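Local coordinates for sensor protein PfeS (Pseudomonas aeruginosa, PDB 3KYZ) that is an inner-membrane histidine kinase that probably senses signals through its periplasmic domain and may activate its partner regulator PfeR by phosphorylation, at residues M90-V101 with L114-P124. Sequence-based numbering, arbitrary orientation.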
loop_
_atom_site.group_PDB
_atom_site.type_symbol
_atom_site.label_atom_id
_atom_site.label_comp_id
_atom_site.label_asym_id
_atom_site.label_seq_id
_atom_site.Cartn_x
_atom_site.Cartn_y
_atom_site.Cartn_z
HETATM N N MSE A 90 -5.071 -15.319 3.958
HETATM C CA MSE A 90 -5.941 -14.677 2.971
HETATM C C MSE A 90 -7.400 -14.742 3.396
HETATM O O MSE A 90 -7.877 -15.794 3.824
HETATM C CB MSE A 90 -5.825 -15.391 1.626
HETATM C CG MSE A 90 -4.433 -15.459 1.062
HETATM SE SE MSE A 90 -4.082 -13.987 -0.140
HETATM C CE MSE A 90 -2.149 -14.213 -0.259
ATOM N N SER A 91 -8.121 -13.634 3.249
ATOM C CA SER A 91 -9.555 -13.638 3.526
ATOM C C SER A 91 -10.264 -12.400 2.982
ATOM O O SER A 91 -9.631 -11.376 2.720
ATOM C CB SER A 91 -9.815 -13.762 5.028
ATOM O OG SER A 91 -9.992 -12.487 5.616
ATOM N N ARG A 92 -11.581 -12.516 2.814
ATOM C CA ARG A 92 -12.395 -11.392 2.368
ATOM C C ARG A 92 -12.842 -10.549 3.560
ATOM O O ARG A 92 -13.255 -9.402 3.395
ATOM C CB ARG A 92 -13.625 -11.889 1.601
ATOM C CG ARG A 92 -13.321 -12.867 0.477
ATOM C CD ARG A 92 -14.601 -13.358 -0.190
ATOM N NE ARG A 92 -15.184 -12.350 -1.072
ATOM C CZ ARG A 92 -15.432 -12.540 -2.364
ATOM N NH1 ARG A 92 -15.962 -11.563 -3.091
ATOM N NH2 ARG A 92 -15.156 -13.707 -2.932
ATOM N N ARG A 93 -12.753 -11.133 4.753
ATOM C CA ARG A 93 -13.216 -10.512 5.998
ATOM C C ARG A 93 -13.021 -8.999 6.099
ATOM O O ARG A 93 -13.972 -8.227 5.954
ATOM C CB ARG A 93 -12.542 -11.182 7.202
ATOM C CG ARG A 93 -13.028 -12.593 7.505
ATOM C CD ARG A 93 -14.260 -12.580 8.399
ATOM N NE ARG A 93 -14.639 -13.924 8.828
ATOM C CZ ARG A 93 -14.268 -14.477 9.982
ATOM N NH1 ARG A 93 -13.507 -13.800 10.832
ATOM N NH2 ARG A 93 -14.664 -15.707 10.286
ATOM N N LEU A 94 -11.781 -8.593 6.357
ATOM C CA LEU A 94 -11.463 -7.221 6.750
ATOM C C LEU A 94 -12.016 -6.133 5.827
ATOM O O LEU A 94 -12.411 -5.065 6.297
ATOM C CB LEU A 94 -9.946 -7.059 6.915
ATOM C CG LEU A 94 -9.438 -6.540 8.263
ATOM C CD1 LEU A 94 -10.120 -7.246 9.427
ATOM C CD2 LEU A 94 -7.927 -6.693 8.350
ATOM N N GLN A 95 -12.048 -6.395 4.523
ATOM C CA GLN A 95 -12.463 -5.369 3.566
ATOM C C GLN A 95 -13.599 -5.767 2.623
ATOM O O GLN A 95 -13.957 -5.008 1.722
ATOM C CB GLN A 95 -11.265 -4.885 2.755
ATOM C CG GLN A 95 -10.284 -4.066 3.565
ATOM C CD GLN A 95 -9.482 -3.126 2.704
ATOM O OE1 GLN A 95 -8.513 -3.529 2.062
ATOM N NE2 GLN A 95 -9.884 -1.858 2.677
ATOM N N ASP A 96 -14.161 -6.952 2.830
ATOM C CA ASP A 96 -15.298 -7.408 2.035
ATOM C C ASP A 96 -15.011 -7.368 0.533
ATOM O O ASP A 96 -15.832 -6.912 -0.262
ATOM C CB ASP A 96 -16.540 -6.575 2.353
ATOM C CG ASP A 96 -17.812 -7.213 1.839
ATOM O OD1 ASP A 96 -17.797 -8.436 1.583
ATOM O OD2 ASP A 96 -18.824 -6.493 1.696
ATOM N N GLU A 97 -13.835 -7.851 0.155
ATOM C CA GLU A 97 -13.452 -7.965 -1.247
ATOM C C GLU A 97 -12.290 -8.934 -1.313
ATOM O O GLU A 97 -11.632 -9.192 -0.301
ATOM C CB GLU A 97 -13.024 -6.609 -1.811
ATOM C CG GLU A 97 -11.793 -6.031 -1.125
ATOM C CD GLU A 97 -11.370 -4.681 -1.678
ATOM O OE1 GLU A 97 -10.363 -4.128 -1.180
ATOM O OE2 GLU A 97 -12.035 -4.172 -2.606
ATOM N N LEU A 98 -12.031 -9.485 -2.493
ATOM C CA LEU A 98 -10.886 -10.368 -2.651
ATOM C C LEU A 98 -9.585 -9.594 -2.430
ATOM O O LEU A 98 -9.460 -8.436 -2.848
ATOM C CB LEU A 98 -10.920 -11.046 -4.024
ATOM C CG LEU A 98 -12.018 -12.109 -4.122
ATOM C CD1 LEU A 98 -12.371 -12.425 -5.569
ATOM C CD2 LEU A 98 -11.609 -13.370 -3.370
ATOM N N PRO A 99 -8.611 -10.228 -1.763
ATOM C CA PRO A 99 -7.360 -9.531 -1.429
ATOM C C PRO A 99 -6.552 -9.126 -2.660
ATOM O O PRO A 99 -6.581 -9.820 -3.684
ATOM C CB PRO A 99 -6.559 -10.583 -0.651
ATOM C CG PRO A 99 -7.526 -11.638 -0.275
ATOM C CD PRO A 99 -8.647 -11.608 -1.255
ATOM N N TYR A 100 -5.832 -8.015 -2.552
ATOM C CA TYR A 100 -4.845 -7.659 -3.567
ATOM C C TYR A 100 -3.512 -8.256 -3.160
ATOM O O TYR A 100 -3.017 -7.994 -2.062
ATOM C CB TYR A 100 -4.742 -6.140 -3.737
ATOM C CG TYR A 100 -6.016 -5.559 -4.292
ATOM C CD1 TYR A 100 -6.255 -5.546 -5.661
ATOM C CD2 TYR A 100 -6.989 -5.040 -3.447
ATOM C CE1 TYR A 100 -7.428 -5.034 -6.176
ATOM C CE2 TYR A 100 -8.156 -4.528 -3.945
ATOM C CZ TYR A 100 -8.375 -4.525 -5.312
ATOM O OH TYR A 100 -9.537 -4.006 -5.804
ATOM N N VAL A 101 -2.954 -9.083 -4.037
ATOM C CA VAL A 101 -1.727 -9.804 -3.739
ATOM C C VAL A 101 -0.532 -9.110 -4.383
ATOM O O VAL A 101 -0.548 -8.805 -5.580
ATOM C CB VAL A 101 -1.818 -11.262 -4.232
ATOM C CG1 VAL A 101 -0.547 -12.027 -3.884
ATOM C CG2 VAL A 101 -3.050 -11.941 -3.637
ATOM N N LEU A 114 4.395 -7.296 -9.364
ATOM C CA LEU A 114 3.090 -7.633 -9.908
ATOM C C LEU A 114 2.071 -7.524 -8.781
ATOM O O LEU A 114 2.305 -8.012 -7.670
ATOM C CB LEU A 114 3.102 -9.064 -10.455
ATOM C CG LEU A 114 1.744 -9.636 -10.881
ATOM C CD1 LEU A 114 1.179 -8.856 -12.049
ATOM C CD2 LEU A 114 1.869 -11.112 -11.244
ATOM N N VAL A 115 0.955 -6.854 -9.055
ATOM C CA VAL A 115 -0.183 -6.862 -8.147
ATOM C C VAL A 115 -1.347 -7.540 -8.868
ATOM O O VAL A 115 -1.673 -7.199 -10.009
ATOM C CB VAL A 115 -0.585 -5.442 -7.705
ATOM C CG1 VAL A 115 -1.824 -5.495 -6.798
ATOM C CG2 VAL A 115 0.575 -4.769 -6.987
ATOM N N ILE A 116 -1.957 -8.520 -8.214
ATOM C CA ILE A 116 -3.097 -9.213 -8.796
ATOM C C ILE A 116 -4.173 -9.367 -7.735
ATOM O O ILE A 116 -3.888 -9.817 -6.628
ATOM C CB ILE A 116 -2.687 -10.584 -9.412
ATOM C CG1 ILE A 116 -3.883 -11.279 -10.068
ATOM C CG2 ILE A 116 -2.022 -11.498 -8.378
ATOM C CD1 ILE A 116 -3.456 -12.393 -11.022
ATOM N N GLN A 117 -5.399 -8.965 -8.048
ATOM C CA GLN A 117 -6.488 -9.251 -7.122
ATOM C C GLN A 117 -6.731 -10.756 -7.186
ATOM O O GLN A 117 -6.860 -11.327 -8.267
ATOM C CB GLN A 117 -7.768 -8.488 -7.456
ATOM C CG GLN A 117 -8.815 -8.636 -6.352
ATOM C CD GLN A 117 -9.954 -7.640 -6.449
ATOM O OE1 GLN A 117 -10.277 -7.151 -7.528
ATOM N NE2 GLN A 117 -10.568 -7.331 -5.305
ATOM N N LEU A 118 -6.758 -11.405 -6.031
ATOM C CA LEU A 118 -6.822 -12.865 -5.993
ATOM C C LEU A 118 -8.021 -13.382 -6.781
ATOM O O LEU A 118 -9.143 -12.972 -6.523
ATOM C CB LEU A 118 -6.925 -13.356 -4.547
ATOM C CG LEU A 118 -6.719 -14.860 -4.382
ATOM C CD1 LEU A 118 -5.262 -15.227 -4.640
ATOM C CD2 LEU A 118 -7.146 -15.300 -2.998
ATOM N N PRO A 119 -7.789 -14.282 -7.752
ATOM C CA PRO A 119 -8.937 -14.905 -8.423
ATOM C C PRO A 119 -9.820 -15.651 -7.426
ATOM O O PRO A 119 -9.310 -16.322 -6.530
ATOM C CB PRO A 119 -8.280 -15.897 -9.390
ATOM C CG PRO A 119 -6.951 -15.294 -9.686
ATOM C CD PRO A 119 -6.509 -14.666 -8.375
ATOM N N GLU A 120 -11.132 -15.542 -7.590
ATOM C CA GLU A 120 -12.069 -16.098 -6.620
ATOM C C GLU A 120 -11.862 -17.593 -6.358
ATOM O O GLU A 120 -12.046 -18.069 -5.235
ATOM C CB GLU A 120 -13.507 -15.833 -7.065
ATOM C CG GLU A 120 -14.557 -16.264 -6.057
ATOM C CD GLU A 120 -15.966 -16.113 -6.594
ATOM O OE1 GLU A 120 -16.119 -16.005 -7.830
ATOM O OE2 GLU A 120 -16.919 -16.107 -5.785
ATOM N N ARG A 121 -11.470 -18.333 -7.390
ATOM C CA ARG A 121 -11.332 -19.780 -7.252
ATOM C C ARG A 121 -10.188 -20.178 -6.321
ATOM O O ARG A 121 -10.129 -21.324 -5.865
ATOM C CB ARG A 121 -11.143 -20.444 -8.619
ATOM C CG ARG A 121 -9.741 -20.297 -9.163
ATOM C CD ARG A 121 -9.564 -20.989 -10.504
ATOM N NE ARG A 121 -8.202 -20.794 -10.979
ATOM C CZ ARG A 121 -7.758 -19.665 -11.519
ATOM N NH1 ARG A 121 -8.579 -18.636 -11.676
ATOM N NH2 ARG A 121 -6.498 -19.572 -11.920
ATOM N N LEU A 122 -9.286 -19.237 -6.036
ATOM C CA LEU A 122 -8.080 -19.544 -5.267
ATOM C C LEU A 122 -8.177 -19.171 -3.793
ATOM O O LEU A 122 -7.214 -19.343 -3.043
ATOM C CB LEU A 122 -6.853 -18.848 -5.867
ATOM C CG LEU A 122 -6.393 -19.232 -7.275
ATOM C CD1 LEU A 122 -5.083 -18.512 -7.604
ATOM C CD2 LEU A 122 -6.229 -20.740 -7.407
ATOM N N LEU A 123 -9.322 -18.647 -3.375
ATOM C CA LEU A 123 -9.454 -18.186 -2.001
ATOM C C LEU A 123 -9.529 -19.377 -1.056
ATOM O O LEU A 123 -10.324 -20.289 -1.272
ATOM C CB LEU A 123 -10.686 -17.296 -1.838
ATOM C CG LEU A 123 -10.827 -16.618 -0.473
ATOM C CD1 LEU A 123 -9.748 -15.556 -0.267
ATOM C CD2 LEU A 123 -12.209 -16.014 -0.334
ATOM N N PRO A 124 -8.690 -19.379 -0.007
ATOM C CA PRO A 124 -8.708 -20.467 0.975
ATOM C C PRO A 124 -10.119 -20.729 1.496
ATOM O O PRO A 124 -10.796 -19.776 1.890
ATOM C CB PRO A 124 -7.824 -19.927 2.102
ATOM C CG PRO A 124 -6.884 -18.991 1.415
ATOM C CD PRO A 124 -7.703 -18.339 0.336
HETATM O O HOH W 1 -12.916 -5.625 -5.297
HETATM O O HOH W 2 -10.425 -4.379 -8.244
#
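The beta hairpin of strands 100-104 and 113-117, part of the sensor domain, which is predicted to be periplasmic, brings Val101 opposite Ile116 as an antiparallel hydrogen-bonded pair: Val101 N donates a hydrogen bond to Ile116 O (2.9 Å) and Ile116 N donates one to Val101 O (3.0 Å). Just past the strand, Leu118 N reaches Pro99 O at 2.8 Å; proline, without an N-H of its own, still serves as acceptor.

In the non-hydrogen-bonded pair Tyr100-Gln117, the glutamine lies across the tyrosine ring. With CG anti to the backbone N (chi1 -171°) and the chain extended beyond it, the Gln117 amide stacks over the ring face, the planes 20° apart, and CG makes a CH-pi contact. Its NE2 also donates to Leu98 O, 2.9 Å away and within the amide plane, the N-H...O angle being 172°. A water accepts from NE2 and donates to Glu97 OE2, while a second links OE1 to Tyr100 OH, so both ends of the amide are engaged and its rotation is fixed.

Beyond the strands, mostly apolar side chains pack together. Val101 CG2 meets Leu118 CD1, and the branched Leu98 puts CD1 3.4 Å from Leu118 O and against Glu120 while its CD2 meets Leu123 CD2. In one of two modelled conformers, and so with some doubt, the aliphatic part of Arg92 lies along Leu123 CD2, its guanidinium near Glu120 but too far for a salt bridge. The selenomethionine at Met90 sets CB 3.7 Å from Pro124 CD.

Strand 113-117 is the middle one of three, flanked on its other edge by strand 57-60; Leu118 rests on Leu23 of helix 17-53, and Tyr100 stacks with His79.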